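Side-chain contacts in inactive glucansucrase (Lactobacillus reuteri, PDB 5JBD), which belongs to the glucansucrase-like proteins of glycosyl hydrolase family 70, built around a TIM-type barrel with a bound calcium ion, and is named as an inactive member: residues I452-K457 / R491-F496; Y516-V521 / G527-S532. All coordinates share one frame; numbering follows the deposited sequence.

Contact 1: residues I452-K457 / R491-F496; sequences ILLSNK and RARKQF
Arg493 reaches from helix 483-496 to Leu454 of helix 446-455 and meets its backbone carbonyl, a helix-to-helix contact on the outside of the TIM-type barrel expected of glycosyl hydrolase family 70. Strand 460-464, one of the parallel barrel strands, follows helix 446-455 in the chain and precedes helix 483-496, and its Pro461 touches both Leu454 and Arg493.

The arginine has CG anti to the backbone N (chi1 -174°) and its chain extended from CG to NE, which carries the guanidinium away from its own helix. The turn about the CD-NE bond (chi4 -94°) then swings the flat group so that its edge faces Leu454 O. NE donates to that oxygen at 3.0 Å, but the N-H...O angle of 128° makes this a weak, bent bond. The same oxygen also lies against the methylene part of the chain, 3.1 Å from Arg493 CD.

Beside the polar contact, the Leu454 side chain crosses that of Arg493 at about a right angle, and its CD2 packs 4.0 Å from Arg493 CD. Met651 adds a further hydrophobic neighbour to this leucine.

The outer nitrogens are held by more of the backbone: NH2 bonds to Asp648 O and NH1, weakly, to His650 O. Together with Leu454 O they would fix the rotation of the guanidinium and pin this buried charge among carbonyl oxygens. A water in the guanidinium plane completes the link, accepting from Arg493 NH2 at 2.9 Å and donating to Leu453 O at 2.9 Å and to Asn456 O at 2.8 Å.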
loop_
_atom_site.group_PDB
_atom_site.type_symbol
_atom_site.label_atom_id
_atom_site.label_comp_id
_atom_site.label_asym_id
_atom_site.label_seq_id
_atom_site.Cartn_x
_atom_site.Cartn_y
_atom_site.Cartn_z
ATOM N N ILE A 452 -14.014 -20.094 11.881
ATOM C CA ILE A 452 -13.282 -19.677 13.073
ATOM C C ILE A 452 -13.308 -18.151 13.211
ATOM O O ILE A 452 -13.699 -17.623 14.263
ATOM C CB ILE A 452 -11.810 -20.203 13.057
ATOM C CG1 ILE A 452 -11.761 -21.738 13.161
ATOM C CG2 ILE A 452 -10.964 -19.542 14.143
ATOM C CD1 ILE A 452 -12.190 -22.314 14.506
ATOM N N LEU A 453 -12.909 -17.446 12.141
ATOM C CA LEU A 453 -12.878 -15.988 12.153
ATOM C C LEU A 453 -14.225 -15.373 12.581
ATOM O O LEU A 453 -14.263 -14.461 13.407
ATOM C CB LEU A 453 -12.489 -15.426 10.781
ATOM C CG LEU A 453 -12.086 -13.934 10.829
ATOM C CD1 LEU A 453 -10.608 -13.796 11.139
ATOM C CD2 LEU A 453 -12.413 -13.228 9.519
ATOM N N LEU A 454 -15.313 -15.878 12.026
ATOM C CA LEU A 454 -16.627 -15.276 12.235
ATOM C C LEU A 454 -17.320 -15.678 13.537
ATOM O O LEU A 454 -18.332 -15.074 13.900
ATOM C CB LEU A 454 -17.521 -15.560 11.031
ATOM C CG LEU A 454 -17.021 -14.891 9.726
ATOM C CD1 LEU A 454 -17.776 -15.428 8.520
ATOM C CD2 LEU A 454 -17.143 -13.372 9.780
ATOM N N SER A 455 -16.818 -16.706 14.214
ATOM C CA SER A 455 -17.345 -17.121 15.524
ATOM C C SER A 455 -16.469 -16.641 16.684
ATOM O O SER A 455 -16.898 -16.719 17.834
ATOM C CB SER A 455 -17.523 -18.647 15.578
ATOM O OG SER A 455 -16.301 -19.336 15.360
ATOM N N ASN A 456 -15.260 -16.146 16.399
ATOM C CA ASN A 456 -14.349 -15.692 17.464
ATOM C C ASN A 456 -14.888 -14.478 18.251
ATOM O O ASN A 456 -15.401 -13.524 17.662
ATOM C CB ASN A 456 -12.961 -15.344 16.888
ATOM C CG ASN A 456 -12.017 -16.540 16.824
ATOM O OD1 ASN A 456 -12.291 -17.630 17.343
ATOM N ND2 ASN A 456 -10.860 -16.315 16.225
ATOM N N LYS A 457 -14.735 -14.526 19.580
ATOM C CA LYS A 457 -15.050 -13.410 20.471
ATOM C C LYS A 457 -13.871 -12.431 20.491
ATOM O O LYS A 457 -12.734 -12.811 20.176
ATOM C CB LYS A 457 -15.258 -13.967 21.899
ATOM C CG LYS A 457 -15.783 -12.990 22.937
ATOM C CD LYS A 457 -16.042 -13.711 24.261
ATOM C CE LYS A 457 -16.603 -12.785 25.331
ATOM N NZ LYS A 457 -15.677 -11.666 25.611
ATOM N N ARG A 491 -24.366 -14.465 7.640
ATOM C CA ARG A 491 -25.753 -14.296 8.088
ATOM C C ARG A 491 -25.978 -14.946 9.456
ATOM O O ARG A 491 -26.639 -14.364 10.324
ATOM C CB ARG A 491 -26.752 -14.887 7.085
ATOM C CG ARG A 491 -26.894 -14.122 5.782
ATOM C CD ARG A 491 -27.813 -14.859 4.813
ATOM N NE ARG A 491 -27.517 -14.500 3.421
ATOM C CZ ARG A 491 -28.174 -13.596 2.687
ATOM N NH1 ARG A 491 -29.209 -12.920 3.183
ATOM N NH2 ARG A 491 -27.790 -13.358 1.428
ATOM N N ALA A 492 -25.446 -16.162 9.640
ATOM C CA ALA A 492 -25.558 -16.858 10.924
ATOM C C ALA A 492 -24.895 -16.079 12.072
ATOM O O ALA A 492 -25.404 -16.069 13.202
ATOM C CB ALA A 492 -24.982 -18.272 10.824
ATOM N N ARG A 493 -23.766 -15.429 11.786
ATOM C CA ARG A 493 -23.083 -14.637 12.803
ATOM C C ARG A 493 -24.020 -13.584 13.401
ATOM O O ARG A 493 -24.099 -13.444 14.636
ATOM C CB ARG A 493 -21.845 -13.959 12.249
ATOM C CG ARG A 493 -21.026 -13.234 13.321
ATOM C CD ARG A 493 -19.798 -12.577 12.715
ATOM N NE ARG A 493 -18.848 -12.152 13.732
ATOM C CZ ARG A 493 -18.778 -10.937 14.283
ATOM N NH1 ARG A 493 -19.622 -9.959 13.936
ATOM N NH2 ARG A 493 -17.853 -10.716 15.213
ATOM N N LYS A 494 -24.699 -12.829 12.535
ATOM C CA LYS A 494 -25.592 -11.772 12.986
ATOM C C LYS A 494 -26.731 -12.332 13.849
ATOM O O LYS A 494 -27.140 -11.703 14.825
ATOM C CB LYS A 494 -26.146 -10.960 11.796
ATOM C CG LYS A 494 -27.048 -9.813 12.220
ATOM C CD LYS A 494 -27.582 -9.004 11.045
ATOM C CE LYS A 494 -28.391 -7.826 11.569
ATOM N NZ LYS A 494 -28.885 -6.944 10.478
ATOM N N GLN A 495 -27.229 -13.510 13.489
ATOM C CA GLN A 495 -28.329 -14.133 14.221
ATOM C C GLN A 495 -27.931 -14.784 15.548
ATOM O O GLN A 495 -28.747 -14.825 16.469
ATOM C CB GLN A 495 -29.031 -15.194 13.354
ATOM C CG GLN A 495 -29.649 -14.694 12.058
ATOM C CD GLN A 495 -30.323 -15.827 11.302
ATOM O OE1 GLN A 495 -29.688 -16.816 10.946
ATOM N NE2 GLN A 495 -31.617 -15.706 11.096
ATOM N N PHE A 496 -26.710 -15.319 15.634
ATOM C CA PHE A 496 -26.382 -16.268 16.693
ATOM C C PHE A 496 -25.144 -15.996 17.544
ATOM O O PHE A 496 -25.115 -16.423 18.695
ATOM C CB PHE A 496 -26.269 -17.682 16.093
ATOM C CG PHE A 496 -27.547 -18.196 15.481
ATOM C CD1 PHE A 496 -28.659 -18.467 16.281
ATOM C CD2 PHE A 496 -27.625 -18.454 14.119
ATOM C CE1 PHE A 496 -29.825 -18.954 15.721
ATOM C CE2 PHE A 496 -28.804 -18.935 13.554
ATOM C CZ PHE A 496 -29.900 -19.189 14.352
HETATM O O HOH W 1 -16.108 -12.989 15.015
#

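Contact 2: residues Y516-V521 / G527-S532; sequences YGKGVV and GTDKLS. With ACT (acetate ion), chain D.
Lys518 and Ser532 join the two arms of an irregular loop, in which a type II turn from Gly517 to Val520 faces a type I turn from Asp529 to Ser532. Two hydrogen bonds cross between the arms. Ser532 OG donates to Lys518 O in the carbonyl plane, at a very short 2.5 Å whose exact length is doubtful; the hydroxyl also accepts from Asp529 N, and so probably helps tie the two turns together. Thr528 N bonds to Gly519 O at 3.0 Å, approaching from above the carbonyl plane. Within its own arm, Asp529 OD1 accepts from Leu531 N at 2.9 Å, forming an Asx turn that holds the carboxylate.

The charged pair is looser. The extended Lys518 chain runs obliquely past the carboxylate, placing CE 3.4 Å from Asp529 OD2, while NZ makes only a long salt bridge to that oxygen, 3.7 Å away. A water bridges NZ to OD1, and NZ also bonds weakly to Thr627 O.

Beyond the lysine methylenes, nonpolar contact comes from Val520 CG2, which rests 3.7 Å from Ser532 CB. An acetate ion, probably from the crystallisation liquor, accepts from Gly527 N at 3.1 Å.

Both arms belong to the connection between antiparallel strands 510-515 and 537-542; backbone bonds from Tyr516 and Val520 to Gly500 fasten it beside the start of strand 501-505.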
loop_
_atom_site.group_PDB
_atom_site.type_symbol
_atom_site.label_atom_id
_atom_site.label_comp_id
_atom_site.label_asym_id
_atom_site.label_seq_id
_atom_site.Cartn_x
_atom_site.Cartn_y
_atom_site.Cartn_z
ATOM N N TYR A 516 -21.660 -19.123 23.752
ATOM C CA TYR A 516 -22.756 -19.521 24.657
ATOM C C TYR A 516 -24.058 -18.753 24.445
ATOM O O TYR A 516 -25.098 -19.192 24.932
ATOM C CB TYR A 516 -22.315 -19.441 26.132
ATOM C CG TYR A 516 -21.202 -20.407 26.445
ATOM C CD1 TYR A 516 -21.438 -21.782 26.456
ATOM C CD2 TYR A 516 -19.917 -19.968 26.706
ATOM C CE1 TYR A 516 -20.419 -22.696 26.693
ATOM C CE2 TYR A 516 -18.892 -20.874 26.987
ATOM C CZ TYR A 516 -19.152 -22.236 26.972
ATOM O OH TYR A 516 -18.150 -23.147 27.237
ATOM N N GLY A 517 -24.012 -17.634 23.714
ATOM C CA GLY A 517 -25.220 -16.868 23.379
ATOM C C GLY A 517 -25.271 -15.507 24.058
ATOM O O GLY A 517 -24.545 -15.244 25.030
ATOM N N LYS A 518 -26.139 -14.640 23.547
ATOM C CA LYS A 518 -26.260 -13.281 24.074
ATOM C C LYS A 518 -26.693 -13.330 25.541
ATOM O O LYS A 518 -27.652 -14.013 25.885
ATOM C CB LYS A 518 -27.249 -12.448 23.255
ATOM C CG LYS A 518 -27.159 -10.969 23.595
ATOM C CD LYS A 518 -28.184 -10.129 22.871
ATOM C CE LYS A 518 -28.088 -8.686 23.353
ATOM N NZ LYS A 518 -29.189 -7.890 22.776
ATOM N N GLY A 519 -25.957 -12.626 26.401
ATOM C CA GLY A 519 -26.221 -12.647 27.846
ATOM C C GLY A 519 -25.866 -13.953 28.559
ATOM O O GLY A 519 -26.329 -14.179 29.668
ATOM N N VAL A 520 -25.045 -14.802 27.928
ATOM C CA VAL A 520 -24.597 -16.070 28.531
ATOM C C VAL A 520 -23.095 -15.968 28.661
ATOM O O VAL A 520 -22.360 -16.140 27.689
ATOM C CB VAL A 520 -24.994 -17.299 27.682
ATOM C CG1 VAL A 520 -24.807 -18.569 28.491
ATOM C CG2 VAL A 520 -26.446 -17.177 27.231
ATOM N N VAL A 521 -22.652 -15.688 29.880
ATOM C CA VAL A 521 -21.250 -15.379 30.155
ATOM C C VAL A 521 -20.322 -16.582 29.972
ATOM O O VAL A 521 -19.229 -16.438 29.425
ATOM C CB VAL A 521 -21.107 -14.773 31.576
ATOM C CG1 VAL A 521 -19.661 -14.778 32.047
ATOM C CG2 VAL A 521 -21.671 -13.352 31.579
ATOM N N GLY A 527 -28.275 -17.604 31.468
ATOM C CA GLY A 527 -28.625 -16.575 30.484
ATOM C C GLY A 527 -29.462 -15.466 31.102
ATOM O O GLY A 527 -30.402 -15.754 31.843
ATOM N N THR A 528 -29.124 -14.209 30.789
ATOM C CA THR A 528 -29.809 -13.034 31.350
ATOM C C THR A 528 -30.582 -12.209 30.314
ATOM O O THR A 528 -31.088 -11.143 30.644
ATOM C CB THR A 528 -28.798 -12.091 32.012
ATOM O OG1 THR A 528 -27.821 -11.699 31.042
ATOM C CG2 THR A 528 -28.131 -12.774 33.198
ATOM N N ASP A 529 -30.677 -12.696 29.080
ATOM C CA ASP A 529 -31.254 -11.930 27.960
ATOM C C ASP A 529 -32.385 -12.747 27.369
ATOM O O ASP A 529 -32.332 -13.977 27.388
ATOM C CB ASP A 529 -30.166 -11.674 26.906
ATOM C CG ASP A 529 -30.560 -10.632 25.880
ATOM O OD1 ASP A 529 -31.312 -10.951 24.932
ATOM O OD2 ASP A 529 -30.071 -9.497 25.997
ATOM N N LYS A 530 -33.391 -12.079 26.811
ATOM C CA LYS A 530 -34.487 -12.784 26.133
ATOM C C LYS A 530 -34.017 -13.617 24.916
ATOM O O LYS A 530 -34.725 -14.515 24.487
ATOM C CB LYS A 530 -35.628 -11.820 25.753
ATOM C CG LYS A 530 -35.298 -10.846 24.637
ATOM C CD LYS A 530 -36.310 -9.709 24.533
ATOM C CE LYS A 530 -35.896 -8.734 23.434
ATOM N NZ LYS A 530 -36.669 -7.461 23.466
ATOM N N LEU A 531 -32.837 -13.308 24.367
ATOM C CA LEU A 531 -32.246 -14.098 23.278
ATOM C C LEU A 531 -31.208 -15.123 23.737
ATOM O O LEU A 531 -30.613 -15.793 22.903
ATOM C CB LEU A 531 -31.634 -13.152 22.221
ATOM C CG LEU A 531 -32.589 -12.128 21.594
ATOM C CD1 LEU A 531 -31.868 -11.293 20.536
ATOM C CD2 LEU A 531 -33.807 -12.814 20.978
ATOM N N SER A 532 -31.000 -15.266 25.051
ATOM C CA SER A 532 -29.988 -16.179 25.580
ATOM C C SER A 532 -30.233 -17.608 25.106
ATOM O O SER A 532 -29.358 -18.226 24.500
ATOM C CB SER A 532 -29.942 -16.127 27.114
ATOM O OG SER A 532 -29.323 -14.930 27.577
HETATM C C ACT D . -26.757 -16.296 35.158
HETATM O O ACT D . -27.001 -16.152 33.937
HETATM O OXT ACT D . -26.463 -17.411 35.641
HETATM C CH3 ACT D . -26.816 -15.104 36.069
HETATM O O HOH W 2 -32.230 -8.864 23.491
#

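In the fold
Both segments of contact 1 precede those of contact 2 in the sequence. Their centres are 15 Å apart and their nearest atoms about 5 Å, without touching. The antiparallel sheet joins them: strand 537-542, which the loop of contact 2 leads into, carries Met537, Val539 and Val541 against side chains of contact 1, and Arg515, at the end of the strand before that loop, bonds to Ser455 O. Contact 1 thus fastens barrel helices beside this sheet, whereas contact 2 shapes a connection between two of its inner strands. Their centres lie 29 and 41 Å from the chain centre, and neither includes any of the calcium ligands Glu237, Asp243, Asn287 and Asn751.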